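Local coordinates for Lmaj004144AAA protein (Leishmania major, PDB 1Y63), which probably acts as an adenylate kinase of the AK6 subfamily, moving phosphate between nucleoside tri- and monophosphates, with an ATPase activity used in ribosome maturation, at residues 124-127 with 128-132; 158-161 with 162-165; 131-134 with 135-139. One frame throughout, in Å; residues are numbered along the deposited sequence. Where two conformers were deposited one is given.

Interaction 1: 124-127 with 128-132; sequences SEAK and RAENM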
loop_
_atom_site.group_PDB
_atom_site.type_symbol
_atom_site.label_atom_id
_atom_site.label_comp_id
_atom_site.label_asym_id
_atom_site.label_seq_id
_atom_site.Cartn_x
_atom_site.Cartn_y
_atom_site.Cartn_z
ATOM N N SER A 124 -12.874 0.961 16.082
ATOM C CA SER A 124 -14.048 1.579 16.753
ATOM C C SER A 124 -15.156 1.748 15.740
ATOM O O SER A 124 -14.889 1.810 14.560
ATOM C CB SER A 124 -13.746 2.965 17.324
ATOM O OG SER A 124 -13.640 3.943 16.287
ATOM N N GLU A 125 -16.403 1.855 16.199
ATOM C CA GLU A 125 -17.500 1.931 15.244
ATOM C C GLU A 125 -17.355 3.155 14.335
ATOM O O GLU A 125 -17.666 3.073 13.147
ATOM C CB GLU A 125 -18.864 1.895 15.940
ATOM C CG GLU A 125 -19.197 0.545 16.630
ATOM C CD GLU A 125 -18.647 0.417 18.022
ATOM O OE1 GLU A 125 -18.036 1.395 18.511
ATOM O OE2 GLU A 125 -18.860 -0.653 18.645
ATOM N N ALA A 126 -16.855 4.271 14.871
ATOM C CA ALA A 126 -16.651 5.457 14.057
ATOM C C ALA A 126 -15.591 5.232 12.977
ATOM O O ALA A 126 -15.768 5.592 11.797
ATOM C CB ALA A 126 -16.289 6.662 14.932
ATOM N N LYS A 127 -14.461 4.637 13.364
ATOM C CA LYS A 127 -13.394 4.440 12.389
ATOM C C LYS A 127 -13.825 3.426 11.342
ATOM O O LYS A 127 -13.539 3.585 10.166
ATOM C CB LYS A 127 -12.101 4.032 13.098
ATOM C CG LYS A 127 -11.446 5.186 13.820
ATOM C CD LYS A 127 -10.672 6.060 12.843
ATOM C CE LYS A 127 -9.977 7.218 13.543
ATOM N NZ LYS A 127 -10.850 8.407 13.721
ATOM N N ARG A 128 -14.555 2.397 11.764
ATOM C CA ARG A 128 -15.088 1.425 10.825
ATOM C C ARG A 128 -15.990 2.088 9.793
ATOM O O ARG A 128 -15.831 1.872 8.590
ATOM C CB ARG A 128 -15.838 0.310 11.549
ATOM C CG ARG A 128 -16.464 -0.752 10.643
ATOM C CD ARG A 128 -17.033 -1.905 11.434
ATOM N NE ARG A 128 -18.105 -1.444 12.325
ATOM C CZ ARG A 128 -18.757 -2.179 13.226
ATOM N NH1 ARG A 128 -18.486 -3.475 13.389
ATOM N NH2 ARG A 128 -19.689 -1.611 13.992
ATOM N N ALA A 129 -16.940 2.904 10.241
ATOM C CA ALA A 129 -17.840 3.598 9.302
ATOM C C ALA A 129 -17.116 4.551 8.366
ATOM O O ALA A 129 -17.456 4.654 7.181
ATOM C CB ALA A 129 -18.893 4.359 10.072
ATOM N N GLU A 130 -16.152 5.292 8.899
ATOM C CA GLU A 130 -15.304 6.179 8.100
ATOM C C GLU A 130 -14.562 5.424 7.000
ATOM O O GLU A 130 -14.497 5.873 5.839
ATOM C CB GLU A 130 -14.300 6.886 8.992
ATOM C CG GLU A 130 -14.863 8.002 9.819
ATOM C CD GLU A 130 -13.935 8.400 10.941
ATOM O OE1 GLU A 130 -12.709 8.433 10.707
ATOM O OE2 GLU A 130 -14.428 8.672 12.055
ATOM N N ASN A 131 -14.022 4.264 7.346
ATOM C CA ASN A 131 -13.327 3.460 6.360
ATOM C C ASN A 131 -14.276 2.857 5.343
ATOM O O ASN A 131 -13.965 2.790 4.173
ATOM C CB ASN A 131 -12.482 2.380 7.023
ATOM C CG ASN A 131 -11.249 2.931 7.705
ATOM O OD1 ASN A 131 -10.567 3.813 7.169
ATOM N ND2 ASN A 131 -10.905 2.344 8.836
ATOM N N MET A 132 -15.463 2.438 5.767
ATOM C CA MET A 132 -16.437 1.922 4.820
ATOM C C MET A 132 -16.836 2.983 3.796
ATOM O O MET A 132 -16.988 2.681 2.611
ATOM C CB MET A 132 -17.695 1.472 5.573
ATOM C CG MET A 132 -17.474 0.305 6.521
ATOM S SD MET A 132 -17.067 -1.210 5.644
ATOM C CE MET A 132 -18.565 -1.498 4.766
HETATM O O HOH W 1 -19.463 1.035 12.516
#
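Lys127 and Glu130 meet on the first turns of helix 125-136, whose start lies in the predicted LID of this kinase. Ser124 is the N-cap.

One salt bridge crosses. Lys127 NZ lies 3.5 Å from Glu130 OE1. The lysine bends at chi2 and at chi4 (-86°), and the last bend turns NZ back toward Glu130. The side chains meet at a slant.

The hydrogen bonds are mostly backbone. Arg128 N binds Ser124 O at 2.9 Å, and Ala129, Glu130 and Asn131 continue the i to i-4 pattern. At the cap, Ser124 OG accepts from Lys127 N at 3.1 Å, which satisfies an amide of the first turn.

Contacts of Glu125 and Arg128 are looser. Glu125 CG touches Arg128 NH2 at 3.4 Å, but the carboxylate and guanidinium planes stand 75° apart. The nearest charged atoms, Glu125 OE2 and Arg128 NH2, are 4.8 Å apart. Arg128 NH1 binds Thr119 instead, on helix 111-120. The Glu125 side chain is about 2 Å from a bound manganese ion at the nearest atoms.

A water at the guanidinium edge, in its plane, accepts from Arg128 NE at 2.8 Å and donates to Glu125 O at 2.8 Å.

Interaction 2: 158-161 with 162-165; sequences NDTL and EQMA. With ADP (adenosine-5'-diphosphate), chain Q.
Thr160 and Gln163 form a capping box at the start of helix 161-178. Thr160 is the N-cap. Its OG1 accepts from Gln163 N at 3.1 Å. The hydroxyl sits between the backbone N and the carbonyl carbon (chi1 71°), and this turns it toward the first turn of the helix. In return, Gln163 OE1 accepts from Thr160 N at 3.3 Å. It also takes Asp159 N at 2.7 Å, almost in line with its C=O bond. Two amides of the incoming loop thus grip one oxygen, which fixes the end of the glutamine.

The tight side faces the nucleotide. Thr160 O accepts from ADP N6 at 2.9 Å and also from Met164 N, so one carbonyl serves both adenine and helix. Leu161 N lies 3.2 Å from ADP N1. Met164 CB comes within 3.5 Å of ADP N6. An apolar contact of Leu161 CD1 with Met164 CE is doubtful, since Met164 was modelled in two conformers. Asn158 OD1 lies against CA and CB of Met164, and Asn158 ND2 is bonded to Thr21 O in the P-loop. These contacts help define the adenine end of the ADP pocket.

The other side is looser. The Thr160 and Glu162 side chains are exposed, and the Glu162 chain runs out extended. Asp159 and Gln163 run side by side, and a water links their polar ends. Asp159 OD2 also binds Ser110 OG.

The segment leaves the outermost strand 153-157 and enters helix 161-178. Asn158 pairs through its backbone with His108 at the end of strand 103-108. Leu161 and Met164 reach helix 23-33, which follows the P-loop.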
loop_
_atom_site.group_PDB
_atom_site.type_symbol
_atom_site.label_atom_id
_atom_site.label_comp_id
_atom_site.label_asym_id
_atom_site.label_seq_id
_atom_site.Cartn_x
_atom_site.Cartn_y
_atom_site.Cartn_z
ATOM N N ASN A 158 -10.125 -7.823 -3.920
ATOM C CA ASN A 158 -9.359 -8.619 -2.965
ATOM C C ASN A 158 -10.240 -9.106 -1.823
ATOM O O ASN A 158 -9.977 -8.793 -0.676
ATOM C CB ASN A 158 -8.180 -7.801 -2.414
ATOM C CG ASN A 158 -7.095 -8.660 -1.820
ATOM O OD1 ASN A 158 -6.681 -9.664 -2.435
ATOM N ND2 ASN A 158 -6.607 -8.296 -0.619
ATOM N N ASP A 159 -11.279 -9.864 -2.165
ATOM C CA ASP A 159 -12.262 -10.380 -1.187
ATOM C C ASP A 159 -11.843 -11.731 -0.600
ATOM O O ASP A 159 -12.134 -12.038 0.580
ATOM C CB ASP A 159 -13.636 -10.562 -1.831
ATOM C CG ASP A 159 -14.367 -9.262 -2.089
ATOM O OD1 ASP A 159 -14.015 -8.215 -1.518
ATOM O OD2 ASP A 159 -15.361 -9.297 -2.836
ATOM N N THR A 160 -11.188 -12.538 -1.438
ATOM C CA THR A 160 -10.828 -13.933 -1.116
ATOM C C THR A 160 -9.332 -14.243 -1.256
ATOM O O THR A 160 -8.586 -13.512 -1.891
ATOM C CB THR A 160 -11.574 -14.914 -2.048
ATOM O OG1 THR A 160 -11.048 -14.831 -3.378
ATOM C CG2 THR A 160 -13.055 -14.597 -2.069
ATOM N N LEU A 161 -8.911 -15.355 -0.668
ATOM C CA LEU A 161 -7.521 -15.770 -0.717
ATOM C C LEU A 161 -7.133 -16.168 -2.139
ATOM O O LEU A 161 -6.009 -15.901 -2.594
ATOM C CB LEU A 161 -7.290 -16.927 0.266
ATOM C CG LEU A 161 -5.844 -17.387 0.422
ATOM C CD1 LEU A 161 -4.883 -16.259 0.864
ATOM C CD2 LEU A 161 -5.796 -18.486 1.418
ATOM N N GLU A 162 -8.074 -16.770 -2.857
ATOM C CA GLU A 162 -7.880 -17.095 -4.265
ATOM C C GLU A 162 -7.590 -15.843 -5.068
ATOM O O GLU A 162 -6.710 -15.853 -5.929
ATOM C CB GLU A 162 -9.098 -17.834 -4.831
ATOM C CG GLU A 162 -9.108 -18.036 -6.329
ATOM C CD GLU A 162 -10.373 -18.729 -6.792
ATOM O OE1 GLU A 162 -10.643 -19.836 -6.293
ATOM O OE2 GLU A 162 -11.090 -18.163 -7.646
ATOM N N GLN A 163 -8.345 -14.775 -4.804
ATOM C CA GLN A 163 -8.076 -13.505 -5.452
ATOM C C GLN A 163 -6.705 -12.972 -5.109
ATOM O O GLN A 163 -5.970 -12.554 -5.991
ATOM C CB GLN A 163 -9.149 -12.493 -5.138
ATOM C CG GLN A 163 -10.412 -12.796 -5.907
ATOM C CD GLN A 163 -11.533 -11.861 -5.556
ATOM O OE1 GLN A 163 -11.585 -11.335 -4.442
ATOM N NE2 GLN A 163 -12.426 -11.620 -6.527
ATOM N N MET A 164 -6.340 -13.001 -3.827
ATOM C CA MET A 164 -5.023 -12.542 -3.424
ATOM C C MET A 164 -3.921 -13.275 -4.154
ATOM O O MET A 164 -2.992 -12.662 -4.642
ATOM C CB MET A 164 -4.830 -12.682 -1.897
ATOM C CG MET A 164 -3.567 -11.969 -1.400
ATOM S SD MET A 164 -3.726 -11.211 0.240
ATOM C CE MET A 164 -3.933 -12.718 1.179
ATOM N N ALA A 165 -4.025 -14.605 -4.209
ATOM C CA ALA A 165 -2.989 -15.406 -4.838
ATOM C C ALA A 165 -2.876 -15.108 -6.325
ATOM O O ALA A 165 -1.778 -15.036 -6.870
ATOM C CB ALA A 165 -3.239 -16.880 -4.591
HETATM P PB ADP Q . -4.858 -3.826 5.640
HETATM O O1B ADP Q . -5.551 -2.985 6.694
HETATM O O2B ADP Q . -5.234 -3.348 4.253
HETATM O O3B ADP Q . -3.356 -3.987 5.855
HETATM P PA ADP Q . -4.904 -6.651 6.317
HETATM O O1A ADP Q . -3.852 -7.259 5.414
HETATM O O2A ADP Q . -4.473 -6.360 7.753
HETATM O O3A ADP Q . -5.517 -5.327 5.684
HETATM O "O5'" ADP Q . -6.206 -7.588 6.338
HETATM C "C5'" ADP Q . -6.970 -7.681 7.531
HETATM C "C4'" ADP Q . -7.491 -9.097 7.576
HETATM O "O4'" ADP Q . -8.271 -9.355 6.411
HETATM C "C3'" ADP Q . -6.404 -10.158 7.554
HETATM O "O3'" ADP Q . -5.823 -10.401 8.831
HETATM C "C2'" ADP Q . -7.161 -11.345 7.024
HETATM O "O2'" ADP Q . -8.001 -11.891 8.035
HETATM C "C1'" ADP Q . -8.092 -10.714 6.023
HETATM N N9 ADP Q . -7.664 -10.698 4.614
HETATM C C8 ADP Q . -6.801 -9.847 3.967
HETATM N N7 ADP Q . -6.740 -10.129 2.647
HETATM C C5 ADP Q . -7.607 -11.179 2.437
HETATM C C6 ADP Q . -8.007 -11.940 1.265
HETATM N N6 ADP Q . -7.506 -11.642 0.051
HETATM N N1 ADP Q . -8.909 -12.925 1.467
HETATM C C2 ADP Q . -9.410 -13.189 2.703
HETATM N N3 ADP Q . -9.106 -12.544 3.844
HETATM C C4 ADP Q . -8.198 -11.533 3.736
HETATM O O HOH W 2 -15.296 -10.855 -5.179
#

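Interaction 3: 131-134 with 135-139; sequences NMEA and EIQCI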
loop_
_atom_site.group_PDB
_atom_site.type_symbol
_atom_site.label_atom_id
_atom_site.label_comp_id
_atom_site.label_asym_id
_atom_site.label_seq_id
_atom_site.Cartn_x
_atom_site.Cartn_y
_atom_site.Cartn_z
ATOM N N ASN A 131 -14.022 4.264 7.346
ATOM C CA ASN A 131 -13.327 3.460 6.360
ATOM C C ASN A 131 -14.276 2.857 5.343
ATOM O O ASN A 131 -13.965 2.790 4.173
ATOM C CB ASN A 131 -12.482 2.380 7.023
ATOM C CG ASN A 131 -11.249 2.931 7.705
ATOM O OD1 ASN A 131 -10.567 3.813 7.169
ATOM N ND2 ASN A 131 -10.905 2.344 8.836
ATOM N N MET A 132 -15.463 2.438 5.767
ATOM C CA MET A 132 -16.437 1.922 4.820
ATOM C C MET A 132 -16.836 2.983 3.796
ATOM O O MET A 132 -16.988 2.681 2.611
ATOM C CB MET A 132 -17.695 1.472 5.573
ATOM C CG MET A 132 -17.474 0.305 6.521
ATOM S SD MET A 132 -17.067 -1.210 5.644
ATOM C CE MET A 132 -18.565 -1.498 4.766
ATOM N N GLU A 133 -17.030 4.217 4.266
ATOM C CA GLU A 133 -17.396 5.316 3.377
ATOM C C GLU A 133 -16.227 5.614 2.424
ATOM O O GLU A 133 -16.448 5.843 1.236
ATOM C CB GLU A 133 -17.767 6.544 4.218
ATOM C CG GLU A 133 -18.138 7.787 3.423
ATOM C CD GLU A 133 -19.359 7.630 2.562
ATOM O OE1 GLU A 133 -20.010 6.551 2.567
ATOM O OE2 GLU A 133 -19.677 8.618 1.875
ATOM N N ALA A 134 -15.002 5.577 2.936
ATOM C CA ALA A 134 -13.816 5.842 2.074
ATOM C C ALA A 134 -13.727 4.826 0.936
ATOM O O ALA A 134 -13.376 5.168 -0.199
ATOM C CB ALA A 134 -12.558 5.844 2.879
ATOM N N GLU A 135 -14.068 3.577 1.223
ATOM C CA GLU A 135 -14.043 2.542 0.193
ATOM C C GLU A 135 -15.136 2.762 -0.841
ATOM O O GLU A 135 -14.889 2.692 -2.044
ATOM C CB GLU A 135 -14.113 1.157 0.832
ATOM C CG GLU A 135 -14.146 -0.026 -0.138
ATOM C CD GLU A 135 -12.873 -0.234 -0.941
ATOM O OE1 GLU A 135 -11.829 0.380 -0.613
ATOM O OE2 GLU A 135 -12.933 -1.027 -1.935
ATOM N N ILE A 136 -16.337 3.082 -0.376
ATOM C CA ILE A 136 -17.467 3.379 -1.287
ATOM C C ILE A 136 -17.156 4.578 -2.183
ATOM O O ILE A 136 -17.574 4.612 -3.364
ATOM C CB ILE A 136 -18.767 3.661 -0.486
ATOM C CG1 ILE A 136 -19.175 2.415 0.302
ATOM C CG2 ILE A 136 -19.898 4.065 -1.421
ATOM C CD1 ILE A 136 -20.097 2.725 1.441
ATOM N N GLN A 137 -16.436 5.562 -1.645
ATOM C CA GLN A 137 -16.109 6.783 -2.402
ATOM C C GLN A 137 -14.841 6.631 -3.248
ATOM O O GLN A 137 -14.439 7.574 -3.922
ATOM C CB GLN A 137 -15.979 7.994 -1.474
ATOM C CG GLN A 137 -17.261 8.350 -0.704
ATOM C CD GLN A 137 -18.404 8.770 -1.605
ATOM O OE1 GLN A 137 -18.193 9.180 -2.744
ATOM N NE2 GLN A 137 -19.636 8.666 -1.097
ATOM N N CYS A 138 -14.251 5.438 -3.247
ATOM C CA CYS A 138 -13.021 5.121 -4.026
ATOM C C CYS A 138 -11.878 6.096 -3.760
ATOM O O CYS A 138 -11.128 6.432 -4.664
ATOM C CB CYS A 138 -13.309 5.046 -5.526
ATOM S SG CYS A 138 -14.439 3.727 -5.981
ATOM N N ILE A 139 -11.731 6.533 -2.515
ATOM C CA ILE A 139 -10.744 7.578 -2.173
ATOM C C ILE A 139 -9.329 7.142 -2.541
ATOM O O ILE A 139 -8.584 7.879 -3.227
ATOM C CB ILE A 139 -10.839 7.959 -0.679
ATOM C CG1 ILE A 139 -12.225 8.552 -0.380
ATOM C CG2 ILE A 139 -9.689 8.882 -0.284
ATOM C CD1 ILE A 139 -12.586 9.785 -1.167
#
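Glu133 and Gln137 bring a carboxylate and an amide together one turn apart. The two planes stand 57° apart. Gln137 NE2 donates to Glu133 OE2 at 3.0 Å, arriving from above the carboxylate plane, 49° out of it. The bond is therefore not made in the plane of the acid, and OE2 lies somewhat off the amide plane too. The other oxygen, OE1, has Ile136 CD1 at 4.0 Å, and the two side chains cross at about a right angle. Glu133 CG is anti to the backbone N (chi1 178°), and a bend at chi2 then carries the carboxylate forward to Gln137. Gln137 bends at chi2 as well, and its CG packs on Glu133 O at 3.3 Å.

A third flat group belongs to Glu135. Its carboxylate is bonded outside the segments, OE1 to Thr18 OG1 and OE2 to His108 ND1 and Thr109 N. This ties the helix to the P-loop and to the end of strand 103-108.

Helix 125-136 ends here in a Schellman motif. Cys138 has positive phi and is the first residue to leave helical geometry. Ile139 N reaches back to Ala134 O at 3.2 Å, nearly straight. Cys138 N binds Glu135 O at 3.1 Å inside that loop. The same Cys138 is the N-cap of helix 139-147, so the two helices follow almost directly.

Before the turn the backbone bonds are regular. Gln137 N to Glu133 O is one of them. The apolar part is thin: Ala134 CB meets Ile139 CG1 at 4.3 Å. Separately, Ile136 CG1 lies close to the Met132 carbonyl oxygen, at 3.2 Å from Met132 O. Upstream, the Asn131 side chain is about 3 Å from a bound manganese ion at the nearest atoms.

In the fold
Interactions 1 and 3 lie on the same helix, 125-136, and share Asn131 and Met132. Their centres are about 10 Å apart. Interaction 1 starts the helix and interaction 3 ends it. Both are surface contacts. Charged chains meet in interaction 1, whereas interaction 3 pairs an acid with an amide and closes with a backbone turn. Interaction 2 is partly buried and stands apart, with its centre about 23 Å from that of interaction 1 and about 20 Å from that of interaction 3. It starts helix 161-178 and touches ADP directly. Interactions 1 and 2 both have a hydroxyl N-cap, but only in interaction 2 is the cap completed as a box.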